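Proline dehydrogenase (Bradyrhizobium japonicum USDA 110, PDB 3HAZ) is a bifunctional flavoenzyme, PutA, that probably oxidises proline to glutamate in two steps, using FAD in the first and NAD+ in the second. Local coordinates at residues A[400-405]-A[426-431]; A[378-383]-A[406-411]; A[766-771]-A[900-905]. All blocks are in the same frame, centred on the assembly; numbering follows the deposited sequence.

Two enzymes share one chain here, and the three contacts sample both. Interactions 1 and 2 lie in the proline dehydrogenase region, their centres about 13 Å apart, and both use helix 399-409: its first part leans on helix 425-434 and its last turn on helix 369-384. Their segments alternate along the chain, and they touch, V405 CG2 lying 3.8 Å from A380 CB. Three successive barrel helices thus pack side by side near the FAD site. Interaction 3 comes later in the sequence, in the aldehyde dehydrogenase region, with its centre about 50 Å from that of interaction 1 and about 55 Å from that of interaction 2, and joins a helix to a separate sheet.

Interaction 1 of 3, residues A[400-405]-A[426-431]; sequences LTVATV and ALYEQL. With SO4 (sulfate ion), chain J.
The carbonyl oxygen L400 O is gripped twice by T404, in the same stretch of helix from which V402 reaches across to L427, Y428 and L431. T404 N bonds to L400 O at 2.9 Å, and T404 OG1 comes to L400 O at 2.8 Å from the opposite face of the carbonyl plane, so the hydroxyl is folded back onto its own helix. Across the contact the touching is van der Waals and centres on V402, whose two methyls serve different partners. With CG1 anti to the backbone N (chi1 170°), that methyl meets the end of L431, V402 CG1 lying 3.8 Å from L431 CD2. The other methyl faces the phenol end of the tyrosine, V402 CG2 being 3.3 Å from Y428 OH. That hydroxyl is itself hydrogen-bonded to the backbone oxygen of T396, a residue that binds FAD, and L427 CD2 sits over the centre of one face of the Y428 ring, 3.8 Å above its plane. These helices, 399-409 and 425-434, are neighbours on the outside of the proline dehydrogenase TIM barrel, each following its own parallel strand; the axes of the two segments approach to 11.6 Å at -27°. F417, from the intervening strand 416-420, also touches V402 and L431. Shortening V402 to an alanine removes both methyls and would probably leave a gap between L431, L427 and the phenol end of Y428, with that ring less firmly packed beside the FAD-binding residue T396. At the start of helix 425-434, A426 N donates an almost straight bond of 2.6 Å to O1 of a sulfate ion, probably from the crystallisation liquor. E425 N bonds the same anion, which is held by backbone N-H groups of the helix's first turn.

Interaction 2 of 3, residues A[378-383]-A[406-411]; sequences ACASKL and LEMAEG
M408 lays its thioether end against the backbone N and CB of S381. The terminal methyl does most of the touching: M408 CE is 3.7 Å from S381 N and 3.9 Å from S381 CB, while the sulfur M408 SD lies alongside at 4.1 Å from S381 CB. The chain leaves the backbone extended through chi2 and then bends at chi3 (-43°), and this last turn swings the methyl in against the facing helix, where M408 CE also reaches A380 CB at 4.0 Å. One long side chain thus meets two small residues, A380 and S381. The helices concerned, 369-384 and 399-409, are consecutive in the TIM barrel, with strand 390-395 between them in the sequence; inward of the contact, A380 packs on L342 and F394 from two adjacent barrel strands. M408 belongs to the last turn of its helix, which ends where E410 takes a positive phi. On the outer flanks the two helices turn charges to other neighbours, K382 forming a salt bridge with D325 of helix 320-333 and E407 one with R38 of helix 33-50.

Interaction 3 of 3, residues A[766-771]-A[900-905]; sequences AMIADA and ENLERV
I768 and V905 lie alongside each other with their side chains running in opposing senses, the isoleucine coming from a strand and the valine from a helix laid over it. The longer branch of I768 passes along one methyl of the valine: I768 CD1 is 4.0 Å from V905 CG1, and I768 CG1 follows at 4.2 Å from the same carbon. A chi1 of -55° sets I768 CG1 next to the backbone N and sends CG2 the other way, and I768 CG2 meets L902 CD1 at a looser 4.3 Å. One beta-branched side chain therefore spans two residues spaced three apart on the same helical face. Y897, from strand 891-897, touches both I768 and V905 and extends the apolar layer, as does F801 of strand 797-803 against the valine. Within the sheet, the backbone of I768 is hydrogen-bonded to G919 and H921 of strand 917-921. Helix 902-911 links strands 891-897 and 917-921, which run parallel with strands 797-803 and 765-769 lying between them. The packing is thus that of a beta-alpha-beta crossover, its helix covering the strands it passes in an open sheet of the aldehyde dehydrogenase fold.

Interaction 1 of 3, residues A[400-405]-A[426-431]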
ATOM      1  N   LEU A 400     -25.254 -33.704  -7.568  1.00 19.86           N
ATOM      2  CA  LEU A 400     -24.798 -33.999  -6.216  1.00 23.04           C
ATOM      3  C   LEU A 400     -25.986 -34.069  -5.251  1.00 26.48           C
ATOM      4  O   LEU A 400     -26.054 -34.951  -4.391  1.00 23.18           O
ATOM      5  CB  LEU A 400     -23.802 -32.942  -5.740  1.00 23.05           C
ATOM      6  CG  LEU A 400     -23.257 -33.150  -4.322  1.00 28.40           C
ATOM      7  CD1 LEU A 400     -22.557 -34.504  -4.196  1.00 23.63           C
ATOM      8  CD2 LEU A 400     -22.322 -32.016  -3.926  1.00 27.13           C
ATOM      9  N   THR A 401     -26.922 -33.137  -5.396  1.00 17.79           N
ATOM     10  CA  THR A 401     -28.115 -33.141  -4.557  1.00 22.24           C
ATOM     11  C   THR A 401     -28.891 -34.436  -4.776  1.00 24.61           C
ATOM     12  O   THR A 401     -29.299 -35.095  -3.816  1.00 25.49           O
ATOM     13  CB  THR A 401     -29.022 -31.937  -4.856  1.00 19.89           C
ATOM     14  OG1 THR A 401     -28.255 -30.732  -4.772  1.00 18.19           O
ATOM     15  CG2 THR A 401     -30.174 -31.868  -3.865  1.00 22.30           C
ATOM     16  N   VAL A 402     -29.085 -34.798  -6.042  1.00 24.97           N
ATOM     17  CA  VAL A 402     -29.795 -36.024  -6.374  1.00 20.34           C
ATOM     18  C   VAL A 402     -29.098 -37.239  -5.766  1.00 25.46           C
ATOM     19  O   VAL A 402     -29.735 -38.040  -5.081  1.00 25.16           O
ATOM     20  CB  VAL A 402     -29.932 -36.240  -7.899  1.00 17.05           C
ATOM     21  CG1 VAL A 402     -30.463 -37.641  -8.182  1.00 20.56           C
ATOM     22  CG2 VAL A 402     -30.852 -35.188  -8.524  1.00 18.05           C
ATOM     23  N   ALA A 403     -27.796 -37.373  -6.016  1.00 22.95           N
ATOM     24  CA  ALA A 403     -27.029 -38.524  -5.520  1.00 23.84           C
ATOM     25  C   ALA A 403     -27.079 -38.623  -4.000  1.00 27.20           C
ATOM     26  O   ALA A 403     -27.095 -39.719  -3.439  1.00 25.50           O
ATOM     27  CB  ALA A 403     -25.574 -38.445  -5.987  1.00 23.35           C
ATOM     28  N   THR A 404     -27.096 -37.468  -3.342  1.00 23.66           N
ATOM     29  CA  THR A 404     -27.056 -37.422  -1.886  1.00 22.51           C
ATOM     30  C   THR A 404     -28.410 -37.799  -1.289  1.00 27.16           C
ATOM     31  O   THR A 404     -28.476 -38.513  -0.289  1.00 25.75           O
ATOM     32  CB  THR A 404     -26.608 -36.040  -1.382  1.00 21.60           C
ATOM     33  OG1 THR A 404     -25.292 -35.760  -1.874  1.00 20.04           O
ATOM     34  CG2 THR A 404     -26.600 -35.993   0.146  1.00 22.89           C
ATOM     35  N   VAL A 405     -29.487 -37.330  -1.911  1.00 26.12           N
ATOM     36  CA  VAL A 405     -30.830 -37.683  -1.452  1.00 28.09           C
ATOM     37  C   VAL A 405     -31.093 -39.171  -1.665  1.00 29.38           C
ATOM     38  O   VAL A 405     -31.709 -39.828  -0.827  1.00 32.30           O
ATOM     39  CB  VAL A 405     -31.928 -36.835  -2.143  1.00 18.59           C
ATOM     40  CG1 VAL A 405     -33.311 -37.392  -1.834  1.00 22.54           C
ATOM     41  CG2 VAL A 405     -31.824 -35.377  -1.705  1.00 23.52           C
ATOM     42  N   ALA A 426     -30.444 -35.381 -19.229  1.00 25.58           N
ATOM     43  CA  ALA A 426     -29.362 -36.355 -19.220  1.00 30.87           C
ATOM     44  C   ALA A 426     -29.182 -36.911 -17.811  1.00 28.35           C
ATOM     45  O   ALA A 426     -28.992 -38.111 -17.627  1.00 24.19           O
ATOM     46  CB  ALA A 426     -28.057 -35.732 -19.731  1.00 24.36           C
ATOM     47  N   LEU A 427     -29.250 -36.032 -16.818  1.00 28.09           N
ATOM     48  CA  LEU A 427     -29.121 -36.441 -15.423  1.00 25.15           C
ATOM     49  C   LEU A 427     -30.096 -37.574 -15.078  1.00 25.05           C
ATOM     50  O   LEU A 427     -29.682 -38.672 -14.703  1.00 24.45           O
ATOM     51  CB  LEU A 427     -29.345 -35.236 -14.502  1.00 23.27           C
ATOM     52  CG  LEU A 427     -29.072 -35.364 -13.002  1.00 21.84           C
ATOM     53  CD1 LEU A 427     -29.207 -34.001 -12.330  1.00 20.16           C
ATOM     54  CD2 LEU A 427     -30.003 -36.386 -12.347  1.00 21.12           C
ATOM     55  N   TYR A 428     -31.390 -37.314 -15.214  1.00 23.86           N
ATOM     56  CA  TYR A 428     -32.386 -38.286 -14.761  1.00 24.40           C
ATOM     57  C   TYR A 428     -32.492 -39.546 -15.629  1.00 24.93           C
ATOM     58  O   TYR A 428     -32.826 -40.616 -15.124  1.00 24.63           O
ATOM     59  CB  TYR A 428     -33.749 -37.621 -14.552  1.00 22.69           C
ATOM     60  CG  TYR A 428     -33.792 -36.794 -13.285  1.00 23.13           C
ATOM     61  CD1 TYR A 428     -33.781 -35.405 -13.336  1.00 18.79           C
ATOM     62  CD2 TYR A 428     -33.817 -37.409 -12.033  1.00 21.21           C
ATOM     63  CE1 TYR A 428     -33.812 -34.645 -12.168  1.00 24.01           C
ATOM     64  CE2 TYR A 428     -33.841 -36.662 -10.862  1.00 23.87           C
ATOM     65  CZ  TYR A 428     -33.843 -35.281 -10.937  1.00 24.79           C
ATOM     66  OH  TYR A 428     -33.871 -34.534  -9.783  1.00 21.93           O
ATOM     67  N   GLU A 429     -32.200 -39.425 -16.921  1.00 22.54           N
ATOM     68  CA  GLU A 429     -32.116 -40.600 -17.788  1.00 29.03           C
ATOM     69  C   GLU A 429     -31.029 -41.547 -17.282  1.00 31.88           C
ATOM     70  O   GLU A 429     -31.234 -42.757 -17.206  1.00 32.06           O
ATOM     71  CB  GLU A 429     -31.819 -40.195 -19.232  1.00 31.79           C
ATOM     72  CG  GLU A 429     -33.024 -39.680 -19.998  1.00 44.86           C
ATOM     73  CD  GLU A 429     -32.683 -39.325 -21.435  1.00 55.71           C
ATOM     74  OE1 GLU A 429     -31.479 -39.305 -21.775  1.00 61.36           O
ATOM     75  OE2 GLU A 429     -33.620 -39.065 -22.221  1.00 59.36           O
ATOM     76  N   GLN A 430     -29.873 -40.987 -16.940  1.00 31.58           N
ATOM     77  CA  GLN A 430     -28.774 -41.782 -16.410  1.00 29.19           C
ATOM     78  C   GLN A 430     -29.140 -42.370 -15.050  1.00 28.77           C
ATOM     79  O   GLN A 430     -28.832 -43.527 -14.764  1.00 27.21           O
ATOM     80  CB  GLN A 430     -27.497 -40.952 -16.301  1.00 26.64           C
ATOM     81  CG  GLN A 430     -26.304 -41.747 -15.767  1.00 30.19           C
ATOM     82  CD  GLN A 430     -25.922 -42.894 -16.684  1.00 35.85           C
ATOM     83  OE1 GLN A 430     -25.974 -42.766 -17.908  1.00 34.05           O
ATOM     84  NE2 GLN A 430     -25.534 -44.022 -16.097  1.00 31.46           N
ATOM     85  N   LEU A 431     -29.794 -41.568 -14.215  1.00 23.43           N
ATOM     86  CA  LEU A 431     -30.231 -42.037 -12.904  1.00 27.90           C
ATOM     87  C   LEU A 431     -31.163 -43.239 -13.060  1.00 25.30           C
ATOM     88  O   LEU A 431     -31.108 -44.191 -12.282  1.00 29.25           O
ATOM     89  CB  LEU A 431     -30.947 -40.918 -12.134  1.00 23.11           C
ATOM     90  CG  LEU A 431     -31.354 -41.253 -10.696  1.00 23.67           C
ATOM     91  CD1 LEU A 431     -30.122 -41.313  -9.788  1.00 29.66           C
ATOM     92  CD2 LEU A 431     -32.361 -40.244 -10.160  1.00 25.44           C
TER
HETATM   93  S   SO4 J1005     -30.214 -31.495 -20.303  1.00 81.10           S
HETATM   94  O1  SO4 J1005     -29.996 -32.931 -20.126  1.00 74.41           O
HETATM   95  O2  SO4 J1005     -29.965 -31.136 -21.699  1.00 82.10           O
HETATM   96  O3  SO4 J1005     -31.593 -31.150 -19.951  1.00 66.97           O
HETATM   97  O4  SO4 J1005     -29.288 -30.764 -19.440  1.00 83.62           O

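Interaction 2 of 3, residues A[378-383]-A[406-411]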
ATOM      1  N   ALA A 378     -30.674 -31.606   4.546  1.00 20.78           N
ATOM      2  CA  ALA A 378     -31.242 -31.760   5.880  1.00 29.26           C
ATOM      3  C   ALA A 378     -32.772 -31.889   5.831  1.00 27.18           C
ATOM      4  O   ALA A 378     -33.352 -32.726   6.520  1.00 24.64           O
ATOM      5  CB  ALA A 378     -30.824 -30.604   6.779  1.00 28.58           C
ATOM      6  N   CYS A 379     -33.417 -31.065   5.009  1.00 26.61           N
ATOM      7  CA  CYS A 379     -34.872 -31.115   4.861  1.00 23.62           C
ATOM      8  C   CYS A 379     -35.321 -32.396   4.159  1.00 26.01           C
ATOM      9  O   CYS A 379     -36.388 -32.944   4.455  1.00 21.65           O
ATOM     10  CB  CYS A 379     -35.392 -29.883   4.106  1.00 24.67           C
ATOM     11  SG  CYS A 379     -35.358 -28.345   5.079  1.00 26.81           S
ATOM     12  N   ALA A 380     -34.505 -32.868   3.225  1.00 18.09           N
ATOM     13  CA  ALA A 380     -34.817 -34.089   2.495  1.00 18.04           C
ATOM     14  C   ALA A 380     -34.818 -35.259   3.472  1.00 25.27           C
ATOM     15  O   ALA A 380     -35.708 -36.110   3.447  1.00 26.03           O
ATOM     16  CB  ALA A 380     -33.796 -34.318   1.388  1.00 15.33           C
ATOM     17  N   SER A 381     -33.819 -35.284   4.347  1.00 24.41           N
ATOM     18  CA  SER A 381     -33.718 -36.333   5.351  1.00 25.84           C
ATOM     19  C   SER A 381     -34.975 -36.330   6.218  1.00 29.44           C
ATOM     20  O   SER A 381     -35.557 -37.374   6.504  1.00 26.89           O
ATOM     21  CB  SER A 381     -32.474 -36.106   6.211  1.00 32.87           C
ATOM     22  OG  SER A 381     -32.376 -37.073   7.238  1.00 49.23           O
ATOM     23  N   LYS A 382     -35.390 -35.137   6.622  1.00 33.03           N
ATOM     24  CA  LYS A 382     -36.585 -34.958   7.433  1.00 31.77           C
ATOM     25  C   LYS A 382     -37.817 -35.519   6.724  1.00 30.06           C
ATOM     26  O   LYS A 382     -38.590 -36.273   7.310  1.00 25.23           O
ATOM     27  CB  LYS A 382     -36.777 -33.471   7.710  1.00 35.23           C
ATOM     28  CG  LYS A 382     -37.636 -33.119   8.905  1.00 35.60           C
ATOM     29  CD  LYS A 382     -37.513 -31.621   9.178  1.00 32.22           C
ATOM     30  CE  LYS A 382     -38.571 -31.136  10.151  1.00 32.92           C
ATOM     31  NZ  LYS A 382     -38.389 -31.730  11.499  1.00 36.02           N
ATOM     32  N   LEU A 383     -37.999 -35.149   5.460  1.00 24.45           N
ATOM     33  CA  LEU A 383     -39.167 -35.599   4.710  1.00 28.01           C
ATOM     34  C   LEU A 383     -39.179 -37.114   4.506  1.00 30.13           C
ATOM     35  O   LEU A 383     -40.233 -37.743   4.576  1.00 30.76           O
ATOM     36  CB  LEU A 383     -39.264 -34.878   3.366  1.00 18.76           C
ATOM     37  CG  LEU A 383     -39.795 -33.446   3.432  1.00 28.28           C
ATOM     38  CD1 LEU A 383     -39.463 -32.697   2.141  1.00 27.40           C
ATOM     39  CD2 LEU A 383     -41.303 -33.440   3.708  1.00 19.22           C
ATOM     40  N   LEU A 406     -30.620 -39.703  -2.788  1.00 22.46           N
ATOM     41  CA  LEU A 406     -30.775 -41.122  -3.066  1.00 28.23           C
ATOM     42  C   LEU A 406     -30.104 -41.969  -1.974  1.00 29.47           C
ATOM     43  O   LEU A 406     -30.705 -42.901  -1.443  1.00 29.83           O
ATOM     44  CB  LEU A 406     -30.208 -41.465  -4.445  1.00 27.58           C
ATOM     45  CG  LEU A 406     -30.422 -42.894  -4.948  1.00 31.71           C
ATOM     46  CD1 LEU A 406     -31.910 -43.242  -5.006  1.00 29.22           C
ATOM     47  CD2 LEU A 406     -29.776 -43.069  -6.312  1.00 37.37           C
ATOM     48  N   GLU A 407     -28.863 -41.636  -1.631  1.00 33.22           N
ATOM     49  CA  GLU A 407     -28.137 -42.378  -0.600  1.00 36.12           C
ATOM     50  C   GLU A 407     -28.884 -42.373   0.732  1.00 39.39           C
ATOM     51  O   GLU A 407     -28.961 -43.395   1.416  1.00 37.93           O
ATOM     52  CB  GLU A 407     -26.727 -41.815  -0.410  1.00 30.62           C
ATOM     53  CG  GLU A 407     -26.028 -42.289   0.867  1.00 31.13           C
ATOM     54  CD  GLU A 407     -25.749 -43.792   0.879  1.00 38.97           C
ATOM     55  OE1 GLU A 407     -25.472 -44.363  -0.199  1.00 35.93           O
ATOM     56  OE2 GLU A 407     -25.799 -44.399   1.973  1.00 41.71           O
ATOM     57  N   MET A 408     -29.439 -41.224   1.095  1.00 37.26           N
ATOM     58  CA  MET A 408     -30.149 -41.097   2.358  1.00 35.29           C
ATOM     59  C   MET A 408     -31.467 -41.865   2.355  1.00 32.97           C
ATOM     60  O   MET A 408     -31.954 -42.272   3.406  1.00 35.27           O
ATOM     61  CB  MET A 408     -30.391 -39.628   2.691  1.00 32.49           C
ATOM     62  CG  MET A 408     -29.111 -38.839   2.902  1.00 42.19           C
ATOM     63  SD  MET A 408     -29.429 -37.236   3.642  1.00 67.46           S
ATOM     64  CE  MET A 408     -30.872 -36.728   2.714  1.00 53.81           C
ATOM     65  N   ALA A 409     -32.040 -42.059   1.173  1.00 32.46           N
ATOM     66  CA  ALA A 409     -33.284 -42.812   1.047  1.00 35.13           C
ATOM     67  C   ALA A 409     -33.081 -44.278   1.404  1.00 40.88           C
ATOM     68  O   ALA A 409     -34.001 -44.938   1.888  1.00 44.46           O
ATOM     69  CB  ALA A 409     -33.845 -42.690  -0.362  1.00 30.28           C
ATOM     70  N   GLU A 410     -31.875 -44.784   1.152  1.00 40.99           N
ATOM     71  CA  GLU A 410     -31.553 -46.185   1.405  1.00 50.35           C
ATOM     72  C   GLU A 410     -32.415 -47.114   0.554  1.00 53.52           C
ATOM     73  O   GLU A 410     -32.309 -48.336   0.647  1.00 49.66           O
ATOM     74  CB  GLU A 410     -31.714 -46.525   2.890  1.00 57.22           C
ATOM     75  CG  GLU A 410     -30.767 -45.773   3.811  1.00 65.16           C
ATOM     76  CD  GLU A 410     -30.884 -46.216   5.261  1.00 74.66           C
ATOM     77  OE1 GLU A 410     -31.073 -47.427   5.507  1.00 78.47           O
ATOM     78  OE2 GLU A 410     -30.781 -45.352   6.159  1.00 75.42           O
ATOM     79  N   GLY A 411     -33.270 -46.515  -0.271  1.00 55.09           N
ATOM     80  CA  GLY A 411     -34.163 -47.244  -1.154  1.00 48.77           C
ATOM     81  C   GLY A 411     -34.637 -46.336  -2.279  1.00 55.54           C
ATOM     82  O   GLY A 411     -34.049 -45.281  -2.525  1.00 48.52           O
TER

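Interaction 3 of 3, residues A[766-771]-A[900-905]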
ATOM      1  N   ALA A 766     -44.870  12.400 -15.637  1.00 20.30           N
ATOM      2  CA  ALA A 766     -45.232  11.465 -16.694  1.00 22.83           C
ATOM      3  C   ALA A 766     -44.535  10.131 -16.517  1.00 23.04           C
ATOM      4  O   ALA A 766     -43.514  10.029 -15.833  1.00 24.94           O
ATOM      5  CB  ALA A 766     -44.874  12.050 -18.062  1.00 16.88           C
ATOM      6  N   MET A 767     -45.104   9.106 -17.139  1.00 22.05           N
ATOM      7  CA  MET A 767     -44.415   7.842 -17.341  1.00 18.17           C
ATOM      8  C   MET A 767     -44.518   7.469 -18.814  1.00 18.30           C
ATOM      9  O   MET A 767     -45.560   7.657 -19.436  1.00 22.50           O
ATOM     10  CB  MET A 767     -45.011   6.724 -16.484  1.00 17.05           C
ATOM     11  CG  MET A 767     -44.422   5.352 -16.812  1.00 20.37           C
ATOM     12  SD  MET A 767     -45.071   4.004 -15.804  1.00 22.43           S
ATOM     13  CE  MET A 767     -44.316   4.344 -14.212  1.00 19.67           C
ATOM     14  N   ILE A 768     -43.430   6.951 -19.372  1.00 20.06           N
ATOM     15  CA  ILE A 768     -43.460   6.435 -20.731  1.00 18.55           C
ATOM     16  C   ILE A 768     -43.285   4.922 -20.686  1.00 20.04           C
ATOM     17  O   ILE A 768     -42.298   4.417 -20.143  1.00 18.48           O
ATOM     18  CB  ILE A 768     -42.363   7.065 -21.601  1.00 23.69           C
ATOM     19  CG1 ILE A 768     -42.471   8.593 -21.571  1.00 21.80           C
ATOM     20  CG2 ILE A 768     -42.441   6.539 -23.030  1.00 19.82           C
ATOM     21  CD1 ILE A 768     -41.338   9.298 -22.305  1.00 26.70           C
ATOM     22  N   ALA A 769     -44.267   4.201 -21.215  1.00 17.07           N
ATOM     23  CA  ALA A 769     -44.193   2.744 -21.291  1.00 18.98           C
ATOM     24  C   ALA A 769     -44.330   2.280 -22.743  1.00 18.32           C
ATOM     25  O   ALA A 769     -45.326   2.596 -23.399  1.00 19.34           O
ATOM     26  CB  ALA A 769     -45.280   2.107 -20.417  1.00 19.45           C
ATOM     27  N   ASP A 770     -43.334   1.548 -23.246  1.00 19.72           N
ATOM     28  CA  ASP A 770     -43.406   1.012 -24.610  1.00 19.41           C
ATOM     29  C   ASP A 770     -43.821  -0.454 -24.604  1.00 24.15           C
ATOM     30  O   ASP A 770     -44.040  -1.029 -23.539  1.00 21.73           O
ATOM     31  CB  ASP A 770     -42.096   1.241 -25.392  1.00 20.26           C
ATOM     32  CG  ASP A 770     -40.927   0.412 -24.875  1.00 23.24           C
ATOM     33  OD1 ASP A 770     -41.132  -0.665 -24.274  1.00 22.56           O
ATOM     34  OD2 ASP A 770     -39.777   0.838 -25.104  1.00 22.88           O
ATOM     35  N   ALA A 771     -43.931  -1.051 -25.788  1.00 22.47           N
ATOM     36  CA  ALA A 771     -44.496  -2.394 -25.910  1.00 30.46           C
ATOM     37  C   ALA A 771     -43.561  -3.522 -25.479  1.00 28.12           C
ATOM     38  O   ALA A 771     -43.968  -4.689 -25.465  1.00 27.75           O
ATOM     39  CB  ALA A 771     -45.013  -2.638 -27.331  1.00 27.28           C
ATOM     40  N   GLU A 900     -43.557   5.821 -33.636  1.00 33.31           N
ATOM     41  CA  GLU A 900     -42.833   6.778 -34.461  1.00 40.95           C
ATOM     42  C   GLU A 900     -43.015   8.211 -33.960  1.00 47.03           C
ATOM     43  O   GLU A 900     -42.370   9.132 -34.459  1.00 51.32           O
ATOM     44  CB  GLU A 900     -43.256   6.663 -35.932  1.00 43.90           C
ATOM     45  CG  GLU A 900     -44.685   7.107 -36.223  1.00 51.19           C
ATOM     46  CD  GLU A 900     -45.695   5.970 -36.139  1.00 60.02           C
ATOM     47  OE1 GLU A 900     -45.362   4.907 -35.562  1.00 52.79           O
ATOM     48  OE2 GLU A 900     -46.825   6.145 -36.659  1.00 64.95           O
ATOM     49  N   ASN A 901     -43.880   8.392 -32.966  1.00 44.85           N
ATOM     50  CA  ASN A 901     -44.176   9.723 -32.435  1.00 40.31           C
ATOM     51  C   ASN A 901     -43.638  10.007 -31.034  1.00 38.94           C
ATOM     52  O   ASN A 901     -44.138  10.905 -30.350  1.00 34.48           O
ATOM     53  CB  ASN A 901     -45.683   9.979 -32.450  1.00 42.72           C
ATOM     54  CG  ASN A 901     -46.206  10.297 -33.834  1.00 47.06           C
ATOM     55  OD1 ASN A 901     -45.460  10.762 -34.698  1.00 51.60           O
ATOM     56  ND2 ASN A 901     -47.496  10.053 -34.053  1.00 40.48           N
ATOM     57  N   LEU A 902     -42.623   9.261 -30.605  1.00 35.44           N
ATOM     58  CA  LEU A 902     -42.032   9.507 -29.292  1.00 33.19           C
ATOM     59  C   LEU A 902     -41.593  10.966 -29.147  1.00 38.28           C
ATOM     60  O   LEU A 902     -41.707  11.549 -28.069  1.00 34.04           O
ATOM     61  CB  LEU A 902     -40.855   8.571 -29.019  1.00 27.50           C
ATOM     62  CG  LEU A 902     -40.109   8.840 -27.703  1.00 32.85           C
ATOM     63  CD1 LEU A 902     -40.991   8.536 -26.492  1.00 33.50           C
ATOM     64  CD2 LEU A 902     -38.826   8.041 -27.640  1.00 29.22           C
ATOM     65  N   GLU A 903     -41.095  11.550 -30.233  1.00 42.67           N
ATOM     66  CA  GLU A 903     -40.678  12.950 -30.215  1.00 47.65           C
ATOM     67  C   GLU A 903     -41.812  13.833 -29.713  1.00 42.47           C
ATOM     68  O   GLU A 903     -41.617  14.689 -28.853  1.00 42.66           O
ATOM     69  CB  GLU A 903     -40.247  13.405 -31.608  1.00 56.47           C
ATOM     70  CG  GLU A 903     -39.948  14.898 -31.698  1.00 59.92           C
ATOM     71  CD  GLU A 903     -38.779  15.311 -30.823  1.00 56.66           C
ATOM     72  OE1 GLU A 903     -37.963  14.434 -30.464  1.00 53.50           O
ATOM     73  OE2 GLU A 903     -38.674  16.511 -30.495  1.00 56.42           O
ATOM     74  N   ARG A 904     -42.998  13.610 -30.267  1.00 35.38           N
ATOM     75  CA  ARG A 904     -44.203  14.325 -29.866  1.00 39.83           C
ATOM     76  C   ARG A 904     -44.450  14.173 -28.366  1.00 36.17           C
ATOM     77  O   ARG A 904     -44.826  15.136 -27.689  1.00 32.50           O
ATOM     78  CB  ARG A 904     -45.407  13.798 -30.658  1.00 43.32           C
ATOM     79  CG  ARG A 904     -46.559  14.775 -30.789  1.00 58.11           C
ATOM     80  CD  ARG A 904     -47.326  14.534 -32.083  1.00 67.47           C
ATOM     81  NE  ARG A 904     -48.506  13.690 -31.908  1.00 73.30           N
ATOM     82  CZ  ARG A 904     -49.148  13.089 -32.907  1.00 74.87           C
ATOM     83  NH1 ARG A 904     -50.222  12.348 -32.662  1.00 79.14           N
ATOM     84  NH2 ARG A 904     -48.711  13.222 -34.154  1.00 68.57           N
ATOM     85  N   VAL A 905     -44.235  12.961 -27.856  1.00 25.63           N
ATOM     86  CA  VAL A 905     -44.423  12.675 -26.438  1.00 25.20           C
ATOM     87  C   VAL A 905     -43.444  13.479 -25.591  1.00 29.77           C
ATOM     88  O   VAL A 905     -43.812  14.048 -24.567  1.00 26.86           O
ATOM     89  CB  VAL A 905     -44.216  11.181 -26.131  1.00 21.31           C
ATOM     90  CG1 VAL A 905     -44.114  10.951 -24.624  1.00 17.95           C
ATOM     91  CG2 VAL A 905     -45.344  10.346 -26.746  1.00 22.23           C
TER